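Local coordinates for Bd3460 (PDB 5CEC), which binds the predatory endopeptidase Bd3459 through its ankyrin repeats and, as its immunity protein, probably shields the predator from its own enzyme during prey invasion, at residues A70-N75 with V104-Y109; N88-L91 with E97-L100; N121-V126 with K154-K159; A138-K143 with L168-R173; T145-L150 with I180-K185. All coordinates share one frame; numbering follows the deposited sequence.

Contact 1 (A70-N75 with V104-Y109); sequences AAMGGN and VTNDAY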
# COMPACT_ATOMS: atom_id res chain seq x y z
N ALA B 70 -8.71 -13.78 -4.23
CA ALA B 70 -8.35 -13.48 -2.84
C ALA B 70 -6.84 -13.49 -2.65
O ALA B 70 -6.29 -12.66 -1.92
CB ALA B 70 -9.00 -14.47 -1.91
N ALA B 71 -6.17 -14.46 -3.27
CA ALA B 71 -4.72 -14.59 -3.16
C ALA B 71 -3.99 -13.40 -3.80
O ALA B 71 -3.07 -12.85 -3.19
CB ALA B 71 -4.25 -15.88 -3.78
N MET B 72 -4.40 -13.04 -5.02
CA MET B 72 -3.80 -11.92 -5.77
C MET B 72 -3.95 -10.61 -5.00
O MET B 72 -3.05 -9.79 -4.98
CB MET B 72 -4.46 -11.78 -7.14
CG MET B 72 -4.06 -10.56 -7.97
SD MET B 72 -4.64 -10.66 -9.67
CE MET B 72 -6.27 -11.15 -9.30
N GLY B 73 -5.10 -10.45 -4.34
CA GLY B 73 -5.37 -9.24 -3.57
C GLY B 73 -4.78 -9.25 -2.16
O GLY B 73 -4.98 -8.28 -1.43
N GLY B 74 -4.10 -10.33 -1.79
CA GLY B 74 -3.46 -10.42 -0.48
C GLY B 74 -4.43 -10.47 0.68
O GLY B 74 -4.15 -9.95 1.77
N ASN B 75 -5.57 -11.14 0.47
CA ASN B 75 -6.68 -11.10 1.40
C ASN B 75 -6.69 -12.40 2.19
O ASN B 75 -7.39 -13.35 1.85
CB ASN B 75 -7.96 -10.82 0.64
CG ASN B 75 -7.90 -9.48 -0.08
OD1 ASN B 75 -7.44 -8.49 0.48
ND2 ASN B 75 -8.38 -9.44 -1.31
N VAL B 104 2.39 -15.35 -4.50
CA VAL B 104 3.83 -15.07 -4.54
C VAL B 104 4.12 -13.92 -5.48
O VAL B 104 4.84 -12.97 -5.13
CB VAL B 104 4.61 -16.35 -4.90
CG1 VAL B 104 6.04 -16.03 -5.30
CG2 VAL B 104 4.55 -17.29 -3.71
N THR B 105 3.55 -13.97 -6.69
CA THR B 105 3.89 -12.96 -7.69
C THR B 105 3.34 -11.58 -7.37
O THR B 105 3.86 -10.59 -7.88
CB THR B 105 3.42 -13.36 -9.10
OG1 THR B 105 2.02 -13.54 -9.09
CG2 THR B 105 4.12 -14.63 -9.59
N ASN B 106 2.31 -11.49 -6.53
CA ASN B 106 1.80 -10.22 -6.06
C ASN B 106 2.27 -9.84 -4.66
O ASN B 106 1.71 -8.93 -4.06
CB ASN B 106 0.27 -10.20 -6.17
CG ASN B 106 -0.21 -10.04 -7.61
OD1 ASN B 106 -0.34 -8.90 -8.12
ND2 ASN B 106 -0.47 -11.16 -8.29
N ASP B 107 3.33 -10.50 -4.19
CA ASP B 107 3.97 -10.21 -2.91
C ASP B 107 3.03 -10.37 -1.72
O ASP B 107 3.26 -9.79 -0.66
CB ASP B 107 4.63 -8.82 -2.90
CG ASP B 107 5.82 -8.70 -3.82
OD1 ASP B 107 6.04 -9.51 -4.72
OD2 ASP B 107 6.61 -7.76 -3.68
N ALA B 108 2.04 -11.26 -1.85
CA ALA B 108 1.16 -11.63 -0.75
C ALA B 108 1.74 -12.85 -0.06
O ALA B 108 1.22 -13.95 -0.14
CB ALA B 108 -0.25 -11.88 -1.24
N TYR B 109 2.85 -12.64 0.63
CA TYR B 109 3.60 -13.74 1.20
C TYR B 109 2.98 -14.32 2.47
O TYR B 109 3.17 -15.49 2.73
CB TYR B 109 5.05 -13.31 1.41
CG TYR B 109 5.81 -13.35 0.10
CD1 TYR B 109 6.18 -14.57 -0.47
CD2 TYR B 109 6.12 -12.19 -0.62
CE1 TYR B 109 6.85 -14.65 -1.67
CE2 TYR B 109 6.79 -12.25 -1.84
CZ TYR B 109 7.16 -13.48 -2.36
OH TYR B 109 7.85 -13.60 -3.54
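M72 sends CG anti to its own backbone N (chi1 173°), while N106 turns CG beside its backbone N (chi1 -74°), and these two settings bring the methionine stem against the asparagine amide. The site joins the ends of the first helices of two successive ankyrin repeats, helix 66-72 and helix 99-105, each finished by a Schellman motif before the tight turn into the second helix. M72 CG lies 3.7 Å from N106 ND2, a packing contact between side chains that cross obliquely; ND2 donates to F102 O, one turn back, which holds the amide beside helix 99-105. Beyond CG the methionine chain bends at chi3 and leads away from N106 toward the Bd3459 chain, where it packs on Y388. N106 likewise reaches that chain, at W395, so the groups that meet between the repeats also form part of the surface presented to the endopeptidase. N106 CB touches M72 O, 3.6 Å away, at the C-terminal end of helix 66-72. Deeper in, the turns come close, the CA atoms of G74 and A108 4.8 Å apart. G74, at positive phi (67°), is the residue just past its helix; G74 N bonds to A71 O and N75 N to A70 O, and D107 holds the same place next door. The small A108 side chain lies between the turns, its CB touching both A71 O and G74 CA at 3.6 Å.

Contact 2 (N88-L91 with E97-L100); sequences NLEL and ETAL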
# COMPACT_ATOMS: atom_id res chain seq x y z
N ASN B 88 -10.60 -26.26 -4.44
CA ASN B 88 -9.46 -26.85 -5.13
C ASN B 88 -8.34 -25.82 -5.24
O ASN B 88 -8.53 -24.71 -5.74
CB ASN B 88 -9.84 -27.40 -6.52
CG ASN B 88 -8.66 -28.14 -7.19
OD1 ASN B 88 -7.75 -27.50 -7.66
ND2 ASN B 88 -8.65 -29.49 -7.16
N LEU B 89 -7.14 -26.20 -4.80
CA LEU B 89 -6.02 -25.27 -4.76
C LEU B 89 -5.27 -25.13 -6.05
O LEU B 89 -4.49 -24.18 -6.20
CB LEU B 89 -5.04 -25.65 -3.65
CG LEU B 89 -5.56 -25.81 -2.21
CD1 LEU B 89 -4.44 -26.07 -1.23
CD2 LEU B 89 -6.35 -24.58 -1.79
N GLU B 90 -5.49 -26.04 -6.99
CA GLU B 90 -4.60 -26.21 -8.13
C GLU B 90 -5.17 -25.80 -9.48
O GLU B 90 -4.50 -25.95 -10.53
CB GLU B 90 -4.09 -27.64 -8.17
CG GLU B 90 -3.41 -28.10 -6.90
CD GLU B 90 -2.31 -27.22 -6.39
OE1 GLU B 90 -1.63 -26.51 -7.17
OE2 GLU B 90 -2.09 -27.22 -5.16
N LEU B 91 -6.37 -25.22 -9.48
CA LEU B 91 -6.89 -24.65 -10.72
C LEU B 91 -5.97 -23.54 -11.19
O LEU B 91 -5.27 -22.91 -10.39
CB LEU B 91 -8.32 -24.18 -10.55
CG LEU B 91 -9.32 -25.30 -10.18
CD1 LEU B 91 -10.65 -24.72 -9.81
CD2 LEU B 91 -9.45 -26.28 -11.32
N GLU B 97 -1.42 -19.91 -13.84
CA GLU B 97 -1.12 -19.68 -12.45
C GLU B 97 -2.17 -20.21 -11.50
O GLU B 97 -3.36 -19.97 -11.66
CB GLU B 97 -0.90 -18.19 -12.20
CG GLU B 97 0.40 -17.70 -12.83
CD GLU B 97 0.74 -16.25 -12.50
OE1 GLU B 97 -0.20 -15.42 -12.45
OE2 GLU B 97 1.94 -15.97 -12.31
N THR B 98 -1.70 -20.92 -10.48
CA THR B 98 -2.55 -21.30 -9.36
C THR B 98 -2.64 -20.13 -8.37
O THR B 98 -1.89 -19.11 -8.49
CB THR B 98 -2.01 -22.50 -8.59
OG1 THR B 98 -0.79 -22.11 -7.95
CG2 THR B 98 -1.77 -23.72 -9.51
N ALA B 99 -3.55 -20.23 -7.42
CA ALA B 99 -3.66 -19.24 -6.36
C ALA B 99 -2.33 -18.95 -5.67
O ALA B 99 -2.03 -17.79 -5.37
CB ALA B 99 -4.70 -19.63 -5.31
N LEU B 100 -1.54 -20.00 -5.43
CA LEU B 100 -0.25 -19.80 -4.78
C LEU B 100 0.67 -18.96 -5.66
O LEU B 100 1.40 -18.08 -5.15
CB LEU B 100 0.39 -21.14 -4.42
CG LEU B 100 1.78 -21.06 -3.79
CD1 LEU B 100 1.82 -20.17 -2.53
CD2 LEU B 100 2.27 -22.46 -3.44
O HOH W 1 -5.63 -22.24 -7.78
O HOH W 2 -2.36 -22.78 -5.05
O HOH W 3 -0.32 -24.33 -6.22
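The backbone of 88-91 runs past the start of helix 99-105 with E90 and T98 closest, their CA atoms 5.5 Å apart, yet no direct N-H to O hydrogen bond joins the segments. What comes nearest is a CA-H...O contact: T98 CA approaches L91 O at 3.3 Å, with an angle of 156° at the hydrogen. T98 turns its CB toward the loop. Its OG1 occupies the position between backbone N and carbonyl carbon (chi1 67°), which leaves CG2 beside the N and against the glutamate. The side chains of E90 and T98 run abreast in one direction; the glutamate leaves its backbone away from T98, but a bend at chi2 returns OE1 to within 3.6 Å of T98 CG2. E90 OE2 accepts from N121 N in the next repeat's loop. Before it, N88 OD1 takes the N-H of E90 in an Asx turn, at 2.8 Å, the donor standing above the carbonyl plane. T98 begins the T-A-L part of the ankyrin T-P-L-H-type motif and is the N-cap residue of helix 99-105, OG1 making a weak bond to A101 N. One water donates to L89 O and L91 O and accepts from A99 N at 2.9 Å; a second joins L89 O to L100 N, and a third joins E90 OE1 to T98 OG1. Loop carbonyls thus reach first-turn N-H groups of the helix through water, so these polar atoms are satisfied without the two backbones closing on each other.

Contact 3 (N121-V126 with K154-K159); sequences NVDIIV and KSLINK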
# COMPACT_ATOMS: atom_id res chain seq x y z
N ASN B 121 0.46 -27.04 -3.99
CA ASN B 121 1.64 -27.51 -4.70
C ASN B 121 2.62 -26.35 -4.87
O ASN B 121 2.26 -25.30 -5.40
CB ASN B 121 1.18 -28.02 -6.08
CG ASN B 121 2.25 -28.60 -6.94
OD1 ASN B 121 3.31 -28.98 -6.48
ND2 ASN B 121 1.93 -28.76 -8.24
N VAL B 122 3.86 -26.58 -4.46
CA VAL B 122 4.91 -25.59 -4.61
C VAL B 122 5.73 -25.76 -5.88
O VAL B 122 6.47 -24.84 -6.24
CB VAL B 122 5.81 -25.50 -3.37
CG1 VAL B 122 5.00 -25.21 -2.12
CG2 VAL B 122 6.62 -26.79 -3.18
N ASP B 123 5.64 -26.92 -6.53
CA ASP B 123 6.37 -27.18 -7.78
C ASP B 123 5.53 -26.70 -8.95
O ASP B 123 5.00 -27.48 -9.75
CB ASP B 123 6.74 -28.63 -7.91
CG ASP B 123 7.63 -28.92 -9.11
OD1 ASP B 123 8.07 -27.97 -9.81
OD2 ASP B 123 7.87 -30.12 -9.37
N ILE B 124 5.47 -25.38 -9.09
CA ILE B 124 4.65 -24.72 -10.11
C ILE B 124 5.46 -23.63 -10.78
O ILE B 124 6.55 -23.25 -10.30
CB ILE B 124 3.35 -24.17 -9.52
CG1 ILE B 124 3.62 -23.05 -8.49
CG2 ILE B 124 2.53 -25.30 -8.92
CD1 ILE B 124 2.37 -22.47 -7.87
N ILE B 125 4.93 -23.15 -11.90
CA ILE B 125 5.55 -22.13 -12.74
C ILE B 125 4.69 -20.87 -12.73
O ILE B 125 3.47 -20.93 -12.79
CB ILE B 125 5.66 -22.64 -14.20
CG1 ILE B 125 6.48 -23.94 -14.29
CG2 ILE B 125 6.23 -21.59 -15.15
CD1 ILE B 125 7.86 -23.86 -13.71
N VAL B 126 5.36 -19.73 -12.61
CA VAL B 126 4.69 -18.44 -12.63
C VAL B 126 4.68 -17.91 -14.07
O VAL B 126 5.49 -18.29 -14.91
CB VAL B 126 5.31 -17.43 -11.63
CG1 VAL B 126 5.30 -18.02 -10.22
CG2 VAL B 126 6.73 -16.98 -12.00
N LYS B 154 13.09 -30.19 -1.65
CA LYS B 154 14.48 -29.77 -1.58
C LYS B 154 15.08 -29.48 -2.96
O LYS B 154 15.85 -28.52 -3.11
CB LYS B 154 15.28 -30.87 -0.83
CG LYS B 154 16.80 -30.73 -0.70
CD LYS B 154 17.37 -32.00 -0.07
CE LYS B 154 18.90 -31.93 0.02
NZ LYS B 154 19.50 -33.10 0.72
N SER B 155 14.70 -30.29 -3.96
CA SER B 155 15.35 -30.22 -5.27
C SER B 155 15.00 -28.95 -6.03
O SER B 155 15.66 -28.63 -7.01
CB SER B 155 15.03 -31.45 -6.13
OG SER B 155 13.69 -31.44 -6.55
N LEU B 156 13.96 -28.22 -5.61
CA LEU B 156 13.60 -27.02 -6.35
C LEU B 156 14.70 -25.97 -6.37
O LEU B 156 14.71 -25.11 -7.25
CB LEU B 156 12.32 -26.43 -5.81
CG LEU B 156 11.08 -27.27 -6.06
CD1 LEU B 156 9.90 -26.70 -5.32
CD2 LEU B 156 10.76 -27.40 -7.52
N ILE B 157 15.65 -26.06 -5.45
CA ILE B 157 16.81 -25.17 -5.47
C ILE B 157 17.49 -25.11 -6.82
O ILE B 157 17.94 -24.01 -7.23
CB ILE B 157 17.78 -25.50 -4.31
CG1 ILE B 157 18.92 -24.49 -4.21
CG2 ILE B 157 18.37 -26.90 -4.45
CD1 ILE B 157 18.49 -23.08 -3.92
N ASN B 158 17.56 -26.24 -7.52
CA ASN B 158 18.22 -26.31 -8.82
C ASN B 158 17.31 -26.60 -10.00
O ASN B 158 17.80 -26.92 -11.08
CB ASN B 158 19.39 -27.30 -8.78
CG ASN B 158 20.49 -26.83 -7.88
OD1 ASN B 158 20.98 -25.71 -8.03
ND2 ASN B 158 20.88 -27.67 -6.93
N LYS B 159 16.01 -26.41 -9.82
CA LYS B 159 15.08 -26.60 -10.93
C LYS B 159 15.13 -25.39 -11.84
O LYS B 159 14.85 -24.27 -11.42
CB LYS B 159 13.65 -26.87 -10.46
CG LYS B 159 12.70 -27.06 -11.63
CD LYS B 159 11.31 -27.52 -11.24
CE LYS B 159 10.36 -27.51 -12.43
NZ LYS B 159 9.19 -28.40 -12.23
O HOH W 4 6.37 -27.48 -12.39
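K159 reaches across to D123 in a nearly straight chain, joining the loop after helix 109-117 to the one after helix 143-152 in the ankyrin-repeat stack. Its CB leaves the backbone toward 121-126; CG stands opposite the backbone N (chi1 -180°), aiming the chain at the aspartate, and the later torsions keep it extended. CD is the first atom to come close, 3.6 Å from D123 OD1; CE follows at a similar distance, and NZ ends in a salt bridge of 2.7 Å to D123 OD1. The lysine meets the aspartate at about a right angle and takes the syn lone pair of OD1, on the side of the other oxygen. NZ also donates to a water that in turn donates to D123 O, so side chain and backbone of the aspartate are both tied to one amine. D123 comes to this place from an inverse gamma turn centred on itself, preceded by an Asx turn in which N121 OD1 accepts from D123 N. The two turns probably help set the direction of the carboxylate.

Beneath this partly exposed polar pair lies L156, buried and directed toward the other segment from a short 3-10 stretch. It divides its branches between D123 and V122: CD2 lies 3.6 Å from D123 OD1, so an apolar group borders the carboxylate. I149 of helix 143-152 touches both V122 and L156 and continues the apolar layer. The other branch closes the contact, L156 CD1 meeting V122 CG2 at 3.9 Å.

Contact 4 (A138-K143 with L168-R173); sequences AAQNNK and LFAVAR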
# COMPACT_ATOMS: atom_id res chain seq x y z
N ALA B 138 10.05 -16.40 -5.32
CA ALA B 138 10.19 -16.21 -3.86
C ALA B 138 11.65 -15.92 -3.45
O ALA B 138 11.90 -15.07 -2.62
CB ALA B 138 9.67 -17.42 -3.13
N ALA B 139 12.60 -16.60 -4.08
CA ALA B 139 14.01 -16.41 -3.73
C ALA B 139 14.49 -15.02 -3.93
O ALA B 139 15.31 -14.52 -3.17
CB ALA B 139 14.90 -17.39 -4.49
N GLN B 140 13.98 -14.34 -4.94
CA GLN B 140 14.38 -12.97 -5.16
C GLN B 140 13.81 -12.02 -4.13
O GLN B 140 14.32 -10.93 -3.99
CB GLN B 140 13.99 -12.48 -6.54
CG GLN B 140 14.80 -13.07 -7.68
CD GLN B 140 14.60 -12.31 -8.99
OE1 GLN B 140 13.85 -12.78 -9.86
NE2 GLN B 140 15.22 -11.17 -9.15
N ASN B 141 12.76 -12.39 -3.42
CA ASN B 141 11.91 -11.44 -2.70
C ASN B 141 11.58 -11.76 -1.25
O ASN B 141 11.42 -10.84 -0.48
CB ASN B 141 10.60 -11.26 -3.48
CG ASN B 141 10.83 -10.56 -4.79
OD1 ASN B 141 11.24 -9.39 -4.83
ND2 ASN B 141 10.67 -11.29 -5.89
N ASN B 142 11.36 -13.03 -0.89
CA ASN B 142 10.92 -13.35 0.47
C ASN B 142 11.55 -14.64 0.91
O ASN B 142 11.16 -15.72 0.48
CB ASN B 142 9.39 -13.43 0.54
CG ASN B 142 8.90 -13.54 1.96
OD1 ASN B 142 9.02 -14.59 2.59
ND2 ASN B 142 8.37 -12.43 2.50
N LYS B 143 12.53 -14.53 1.81
CA LYS B 143 13.31 -15.66 2.25
C LYS B 143 12.49 -16.71 2.99
O LYS B 143 12.70 -17.89 2.79
CB LYS B 143 14.47 -15.15 3.16
CG LYS B 143 15.40 -16.20 3.72
CD LYS B 143 16.30 -15.63 4.83
CE LYS B 143 17.70 -15.29 4.36
NZ LYS B 143 18.65 -15.42 5.51
N LEU B 168 19.86 -18.89 -8.69
CA LEU B 168 21.21 -18.34 -8.65
C LEU B 168 21.45 -17.31 -9.75
O LEU B 168 22.14 -16.33 -9.53
CB LEU B 168 22.25 -19.46 -8.70
CG LEU B 168 23.68 -19.03 -8.36
CD1 LEU B 168 23.82 -18.70 -6.88
CD2 LEU B 168 24.65 -20.14 -8.69
N PHE B 169 20.90 -17.56 -10.93
CA PHE B 169 21.04 -16.64 -12.06
C PHE B 169 20.28 -15.34 -11.81
O PHE B 169 20.78 -14.24 -12.12
CB PHE B 169 20.50 -17.29 -13.34
CG PHE B 169 21.39 -18.35 -13.91
CD1 PHE B 169 21.53 -19.60 -13.31
CD2 PHE B 169 22.08 -18.11 -15.07
CE1 PHE B 169 22.35 -20.54 -13.87
CE2 PHE B 169 22.90 -19.05 -15.64
CZ PHE B 169 23.02 -20.29 -15.05
N ALA B 170 19.06 -15.44 -11.30
CA ALA B 170 18.27 -14.23 -11.04
C ALA B 170 18.93 -13.33 -10.01
O ALA B 170 19.00 -12.12 -10.18
CB ALA B 170 16.88 -14.62 -10.58
N VAL B 171 19.41 -13.94 -8.93
CA VAL B 171 20.10 -13.20 -7.89
C VAL B 171 21.46 -12.73 -8.35
O VAL B 171 21.92 -11.65 -7.96
CB VAL B 171 20.17 -14.03 -6.59
CG1 VAL B 171 21.12 -13.46 -5.58
CG2 VAL B 171 18.76 -14.26 -6.06
N ALA B 172 22.12 -13.50 -9.20
CA ALA B 172 23.38 -13.03 -9.80
C ALA B 172 23.15 -11.71 -10.52
O ALA B 172 23.98 -10.81 -10.43
CB ALA B 172 23.93 -14.08 -10.76
N ARG B 173 22.05 -11.60 -11.28
CA ARG B 173 21.79 -10.31 -11.97
C ARG B 173 21.37 -9.20 -11.01
O ARG B 173 21.92 -8.09 -11.06
CB ARG B 173 20.68 -10.47 -12.98
CG ARG B 173 21.02 -11.32 -14.16
CD ARG B 173 20.04 -11.09 -15.29
NE ARG B 173 20.31 -11.95 -16.43
CZ ARG B 173 19.89 -13.20 -16.58
NH1 ARG B 173 19.17 -13.81 -15.63
NH2 ARG B 173 20.23 -13.84 -17.67
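Q140 lays its side-chain amide against the methyl group of A170, and this is the tight part of the contact: CD and OE1 of Q140 each lie 3.6 Å from A170 CB, with Q140 CG only slightly farther off. The glutamine sets CG beside its backbone N (chi1 -72°) and then runs extended, which takes the amide over to helix 167-174 although the side chain does not start in that direction. A170 CB points toward helix 134-141, so the methyl meets the length of the glutamine from CG to the amide. No hydrogen bond crosses between the segments; this is packing of an amide and its stem on a small residue. Helices 134-141 and 167-174 lie beside each other in the ankyrin stack, and the CA atoms of Q140 and V171 come within 6.3 Å. Packing slackens toward V171, whose CG2 stands 4.4 Å from Q140 CG and whose branches are also engaged with D179 and I180 of helix 177-185. Beyond this, at the side facing the endopeptidase, residues of the Bd3459 chain join in: its Q400 packs on Q140 and, through OE1, accepts from ND2 of N141. N142, farther round the turn, donates through ND2 to S345 OG of Bd3459, while its OD1 caps helix 143-152 at T145 N.

Contact 5 (T145-L150 with I180-K185); sequences TAESIL and IDFLIK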
# COMPACT_ATOMS: atom_id res chain seq x y z
N THR B 145 9.31 -17.52 2.63
CA THR B 145 8.53 -18.33 1.70
C THR B 145 9.43 -19.19 0.81
O THR B 145 9.11 -20.33 0.54
CB THR B 145 7.53 -17.48 0.91
OG1 THR B 145 6.51 -17.03 1.80
CG2 THR B 145 6.85 -18.29 -0.19
N ALA B 146 10.58 -18.67 0.42
CA ALA B 146 11.52 -19.50 -0.33
C ALA B 146 11.88 -20.76 0.49
O ALA B 146 11.95 -21.87 -0.04
CB ALA B 146 12.77 -18.69 -0.69
N GLU B 147 12.16 -20.57 1.78
CA GLU B 147 12.45 -21.69 2.71
C GLU B 147 11.25 -22.64 2.83
O GLU B 147 11.43 -23.85 2.82
CB GLU B 147 12.89 -21.17 4.09
CG GLU B 147 14.24 -20.50 4.05
CD GLU B 147 14.76 -19.99 5.36
OE1 GLU B 147 13.97 -19.57 6.23
OE2 GLU B 147 16.00 -19.98 5.51
N SER B 148 10.04 -22.10 2.95
CA SER B 148 8.86 -22.94 3.01
C SER B 148 8.69 -23.81 1.77
O SER B 148 8.26 -24.96 1.87
CB SER B 148 7.61 -22.12 3.28
OG SER B 148 7.67 -21.50 4.57
N ILE B 149 8.99 -23.25 0.62
CA ILE B 149 8.92 -24.01 -0.63
C ILE B 149 9.94 -25.16 -0.61
O ILE B 149 9.61 -26.30 -0.93
CB ILE B 149 9.11 -23.07 -1.83
CG1 ILE B 149 7.89 -22.16 -1.97
CG2 ILE B 149 9.39 -23.84 -3.11
CD1 ILE B 149 8.13 -20.96 -2.85
N LEU B 150 11.18 -24.86 -0.25
CA LEU B 150 12.22 -25.88 -0.23
C LEU B 150 11.95 -26.98 0.81
O LEU B 150 12.32 -28.12 0.63
CB LEU B 150 13.59 -25.26 0.05
CG LEU B 150 14.10 -24.35 -1.07
CD1 LEU B 150 15.43 -23.76 -0.63
CD2 LEU B 150 14.23 -25.08 -2.39
N ILE B 180 23.09 -14.73 -2.63
CA ILE B 180 23.88 -15.84 -3.16
C ILE B 180 24.19 -16.84 -2.05
O ILE B 180 24.02 -18.05 -2.22
CB ILE B 180 25.18 -15.32 -3.84
CG1 ILE B 180 24.90 -14.44 -5.06
CG2 ILE B 180 26.13 -16.46 -4.17
CD1 ILE B 180 24.37 -15.14 -6.28
N ASP B 181 24.61 -16.35 -0.89
CA ASP B 181 24.92 -17.24 0.22
C ASP B 181 23.71 -18.04 0.66
O ASP B 181 23.85 -19.20 0.98
CB ASP B 181 25.46 -16.43 1.42
CG ASP B 181 26.88 -15.88 1.21
OD1 ASP B 181 27.61 -16.32 0.31
OD2 ASP B 181 27.26 -15.00 1.99
N PHE B 182 22.52 -17.40 0.72
CA PHE B 182 21.30 -18.11 1.02
C PHE B 182 21.10 -19.27 0.07
O PHE B 182 20.82 -20.40 0.54
CB PHE B 182 20.08 -17.15 1.01
CG PHE B 182 18.74 -17.84 1.03
CD1 PHE B 182 18.27 -18.40 2.19
CD2 PHE B 182 17.97 -17.98 -0.11
CE1 PHE B 182 17.04 -19.06 2.23
CE2 PHE B 182 16.75 -18.62 -0.07
CZ PHE B 182 16.29 -19.18 1.09
N LEU B 183 21.25 -19.03 -1.22
CA LEU B 183 21.00 -20.08 -2.19
C LEU B 183 22.01 -21.19 -2.08
O LEU B 183 21.66 -22.37 -2.17
CB LEU B 183 20.93 -19.54 -3.61
CG LEU B 183 19.74 -18.60 -3.86
CD1 LEU B 183 19.87 -18.03 -5.27
CD2 LEU B 183 18.40 -19.29 -3.70
N ILE B 184 23.26 -20.83 -1.83
CA ILE B 184 24.30 -21.84 -1.65
C ILE B 184 24.02 -22.68 -0.41
O ILE B 184 24.17 -23.91 -0.46
CB ILE B 184 25.68 -21.19 -1.65
CG1 ILE B 184 26.03 -20.71 -3.05
CG2 ILE B 184 26.74 -22.16 -1.12
CD1 ILE B 184 27.30 -19.91 -3.17
N LYS B 185 23.63 -22.03 0.68
CA LYS B 185 23.26 -22.71 1.92
C LYS B 185 22.13 -23.71 1.72
O LYS B 185 22.08 -24.74 2.39
CB LYS B 185 22.98 -21.68 3.02
CG LYS B 185 24.29 -21.09 3.58
CD LYS B 185 24.07 -19.82 4.38
CE LYS B 185 23.25 -20.07 5.63
NZ LYS B 185 23.12 -18.82 6.42
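Helices 143-152 and 177-185 stand well apart here, the CA atoms of A146 and L183, like those of E147 and F182, being 9.7 Å from each other, and one aromatic side chain spans the distance. Both belong to the ankyrin-repeat stack, and no residue of the Bd3459 chain touches either segment. F182 directs CB toward helix 143-152, and a chi1 near 180° (168°) swings the ring out to the neighbouring helix. There the ring's far end enters between A146 and E147. A146 CB lies 4.0 Å from F182 CZ, an apolar contact on the buried side. E147 flanks the ring at its edge: its CG, in the ring plane, is 3.6 Å from F182 CE1, and the glutamate chain runs on extended so that the carboxylate passes alongside, its plane turned 47° from that of the ring.

F135 of helix 134-141 packs on A146, L150 and L183, between the two helices. K143, one turn before E147, also touches F182, so the ring is bordered by helix 143-152 along more than a single residue. The glutamate has a long, weak ion pair with K186 just past the second helix. Its OE2 stays near the ring plane at the edge, 3.6 Å from F182 CE1, where the partly positive ring hydrogens probably make the meeting mildly favourable.

How the contacts relate
The five contacts follow the ankyrin stack from one repeat to the next. Contact 2 lies within the span of chain bracketed by contact 1, about 12 Å from it between centres, and both use helix 99-105. Contact 3 comes next, its centre about 15 Å from that of contact 2, which it touches through a probable hydrogen bond, E90 OE2 to N121 N. Contacts 4 and 5, with centres about 9 Å apart, alternate with contact 3 along the chain, joining helix 134-141 to 167-174 and helix 143-152 to 177-185. Y109 bridges contact 1 to contacts 4 and 5. Contacts 1, 2 and 4 border Bd3459, so the stacking probably helps shape the binding face.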